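Local coordinates for toxin FitB (Neisseria gonorrhoeae, PDB 2H1C), which is the PIN-domain toxin and presumed magnesium-dependent ribonuclease of a type II toxin-antitoxin pair that slows bacterial passage across human epithelial cells, at residues P15-E19 / R20-W24. Sequence-based numbering, arbitrary orientation.
Sequences PQPNE and RVVAW
Asn18 meets the amides of Arg20 and Val21 through its side-chain oxygen. CG is trans to the backbone N (chi1 -178°), and the turn about chi2 brings OD1 to face both amides. Val21 N donates to Asn18 OD1 over 3.2 Å, the donor tilted from the amide plane. Arg20 N is nearer to Asn18 OD1, at 2.8 Å, but its N-H points poorly and that bond is weak. Two amides of the first turn thus converge on one oxygen, an N-cap arrangement, here opening helix 19-27 of the PIN domain after the loop that follows helix 6-9. The regular backbone pattern starts at once: Asn18 O takes Val22 N nearly straight on (3.2 Å, 165°) and Val21 N, shared with OD1, only weakly, while Ala23 N bonds Glu19 O at 2.9 Å. Outside the turn, Glu11 OE1 accepts from Asn18 N.

Apolar contacts flank the cap. CG2 of Val21 sits 3.9 Å from Asn18 CB, the two side chains crossing at about a right angle, while Pro17 CB touches Val22 CG2 at 4.1 Å. Val22 also packs on the backbone of the bound peptide.

Arg20 lies side by side with Asn18, its CB 3.0 Å from Asn18 OD1. Its chain, bent at chi3, carries the guanidinium to Trp137, where NH1 bonds the carbonyl oxygen; NH1 also salt-bridges a sulfate ion, probably from the crystallisation liquor.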
ATOM      1  N   PRO A  15      15.289   7.040 -21.938  1.00 26.27           N
ATOM      2  CA  PRO A  15      16.064   7.219 -23.170  1.00 28.79           C
ATOM      3  C   PRO A  15      17.488   7.712 -22.930  1.00 27.87           C
ATOM      4  O   PRO A  15      18.445   7.173 -23.487  1.00 30.39           O
ATOM      5  CB  PRO A  15      15.219   8.222 -23.951  1.00 27.39           C
ATOM      6  CG  PRO A  15      13.825   7.817 -23.567  1.00 30.77           C
ATOM      7  CD  PRO A  15      13.962   7.670 -22.067  1.00 28.79           C
ATOM      8  N   GLN A  16      17.616   8.737 -22.096  1.00 29.60           N
ATOM      9  CA  GLN A  16      18.917   9.311 -21.774  1.00 27.88           C
ATOM     10  C   GLN A  16      19.013   9.386 -20.257  1.00 25.50           C
ATOM     11  O   GLN A  16      18.868  10.457 -19.668  1.00 24.15           O
ATOM     12  CB  GLN A  16      19.027  10.710 -22.377  1.00 33.12           C
ATOM     13  CG  GLN A  16      18.462  10.820 -23.788  1.00 40.26           C
ATOM     14  CD  GLN A  16      18.784  12.149 -24.450  1.00 44.43           C
ATOM     15  OE1 GLN A  16      18.520  13.217 -23.893  1.00 45.99           O
ATOM     16  NE2 GLN A  16      19.352  12.086 -25.651  1.00 44.38           N
ATOM     17  N   PRO A  17      19.256   8.239 -19.599  1.00 24.11           N
ATOM     18  CA  PRO A  17      19.355   8.219 -18.137  1.00 22.25           C
ATOM     19  C   PRO A  17      20.515   9.021 -17.586  1.00 21.53           C
ATOM     20  O   PRO A  17      21.527   9.205 -18.263  1.00 20.91           O
ATOM     21  CB  PRO A  17      19.475   6.728 -17.818  1.00 24.31           C
ATOM     22  CG  PRO A  17      20.159   6.177 -19.017  1.00 25.72           C
ATOM     23  CD  PRO A  17      19.501   6.900 -20.165  1.00 22.53           C
ATOM     24  N   ASN A  18      20.345   9.507 -16.361  1.00 19.03           N
ATOM     25  CA  ASN A  18      21.376  10.282 -15.684  1.00 20.26           C
ATOM     26  C   ASN A  18      22.500   9.318 -15.331  1.00 20.60           C
ATOM     27  O   ASN A  18      22.323   8.402 -14.522  1.00 17.38           O
ATOM     28  CB  ASN A  18      20.811  10.922 -14.413  1.00 21.95           C
ATOM     29  CG  ASN A  18      21.830  11.775 -13.683  1.00 24.72           C
ATOM     30  OD1 ASN A  18      22.825  11.270 -13.171  1.00 24.82           O
ATOM     31  ND2 ASN A  18      21.580  13.079 -13.626  1.00 25.52           N
ATOM     32  N   GLU A  19      23.659   9.539 -15.943  1.00 20.30           N
ATOM     33  CA  GLU A  19      24.827   8.690 -15.749  1.00 21.52           C
ATOM     34  C   GLU A  19      25.251   8.559 -14.291  1.00 17.50           C
ATOM     35  O   GLU A  19      25.759   7.516 -13.884  1.00 16.00           O
ATOM     36  CB  GLU A  19      26.006   9.238 -16.562  1.00 25.55           C
ATOM     37  CG  GLU A  19      25.623   9.918 -17.884  1.00 36.78           C
ATOM     38  CD  GLU A  19      24.933  11.278 -17.704  1.00 37.23           C
ATOM     39  OE1 GLU A  19      25.533  12.193 -17.095  1.00 44.99           O
ATOM     40  OE2 GLU A  19      23.794  11.432 -18.184  1.00 38.53           O
ATOM     41  N   ARG A  20      25.068   9.622 -13.510  1.00 15.69           N
ATOM     42  CA  ARG A  20      25.440   9.596 -12.098  1.00 13.93           C
ATOM     43  C   ARG A  20      24.606   8.575 -11.322  1.00 15.45           C
ATOM     44  O   ARG A  20      25.111   7.892 -10.427  1.00 13.40           O
ATOM     45  CB  ARG A  20      25.266  10.987 -11.486  1.00 15.46           C
ATOM     46  CG  ARG A  20      25.541  11.055  -9.992  1.00 17.25           C
ATOM     47  CD  ARG A  20      25.460  12.500  -9.497  1.00 18.40           C
ATOM     48  NE  ARG A  20      26.652  13.270  -9.860  1.00 22.59           N
ATOM     49  CZ  ARG A  20      26.812  14.566  -9.609  1.00 26.74           C
ATOM     50  NH1 ARG A  20      25.848  15.250  -9.000  1.00 21.09           N
ATOM     51  NH2 ARG A  20      27.955  15.171  -9.934  1.00 23.57           N
ATOM     52  N   VAL A  21      23.329   8.480 -11.669  1.00 13.35           N
ATOM     53  CA  VAL A  21      22.438   7.548 -10.998  1.00 14.19           C
ATOM     54  C   VAL A  21      22.786   6.124 -11.397  1.00 12.94           C
ATOM     55  O   VAL A  21      22.823   5.224 -10.561  1.00 13.86           O
ATOM     56  CB  VAL A  21      20.966   7.827 -11.349  1.00 17.31           C
ATOM     57  CG1 VAL A  21      20.071   6.794 -10.688  1.00 15.35           C
ATOM     58  CG2 VAL A  21      20.590   9.226 -10.911  1.00 15.97           C
ATOM     59  N   VAL A  22      23.037   5.915 -12.680  1.00 14.05           N
ATOM     60  CA  VAL A  22      23.394   4.588 -13.153  1.00 12.85           C
ATOM     61  C   VAL A  22      24.679   4.133 -12.450  1.00 14.20           C
ATOM     62  O   VAL A  22      24.731   3.023 -11.929  1.00 16.24           O
ATOM     63  CB  VAL A  22      23.580   4.578 -14.668  1.00 11.38           C
ATOM     64  CG1 VAL A  22      24.037   3.196 -15.133  1.00 17.88           C
ATOM     65  CG2 VAL A  22      22.238   4.940 -15.333  1.00 11.49           C
ATOM     66  N   ALA A  23      25.705   4.990 -12.425  1.00 13.88           N
ATOM     67  CA  ALA A  23      26.965   4.644 -11.755  1.00 15.33           C
ATOM     68  C   ALA A  23      26.767   4.309 -10.275  1.00 15.03           C
ATOM     69  O   ALA A  23      27.392   3.366  -9.737  1.00 13.14           O
ATOM     70  CB  ALA A  23      27.990   5.789 -11.896  1.00 14.22           C
ATOM     71  N   TRP A  24      25.934   5.091  -9.591  1.00 13.86           N
ATOM     72  CA  TRP A  24      25.684   4.824  -8.178  1.00 13.65           C
ATOM     73  C   TRP A  24      25.049   3.447  -8.014  1.00 12.41           C
ATOM     74  O   TRP A  24      25.417   2.682  -7.120  1.00 12.06           O
ATOM     75  CB  TRP A  24      24.741   5.863  -7.569  1.00 11.94           C
ATOM     76  CG  TRP A  24      24.453   5.573  -6.128  1.00 14.98           C
ATOM     77  CD1 TRP A  24      25.300   5.731  -5.064  1.00 12.76           C
ATOM     78  CD2 TRP A  24      23.249   5.003  -5.600  1.00 14.24           C
ATOM     79  NE1 TRP A  24      24.693   5.291  -3.902  1.00 16.90           N
ATOM     80  CE2 TRP A  24      23.433   4.847  -4.206  1.00 16.39           C
ATOM     81  CE3 TRP A  24      22.030   4.611  -6.173  1.00 16.93           C
ATOM     82  CZ2 TRP A  24      22.438   4.317  -3.375  1.00 19.40           C
ATOM     83  CZ3 TRP A  24      21.045   4.083  -5.349  1.00 14.22           C
ATOM     84  CH2 TRP A  24      21.256   3.944  -3.964  1.00 14.05           C
TER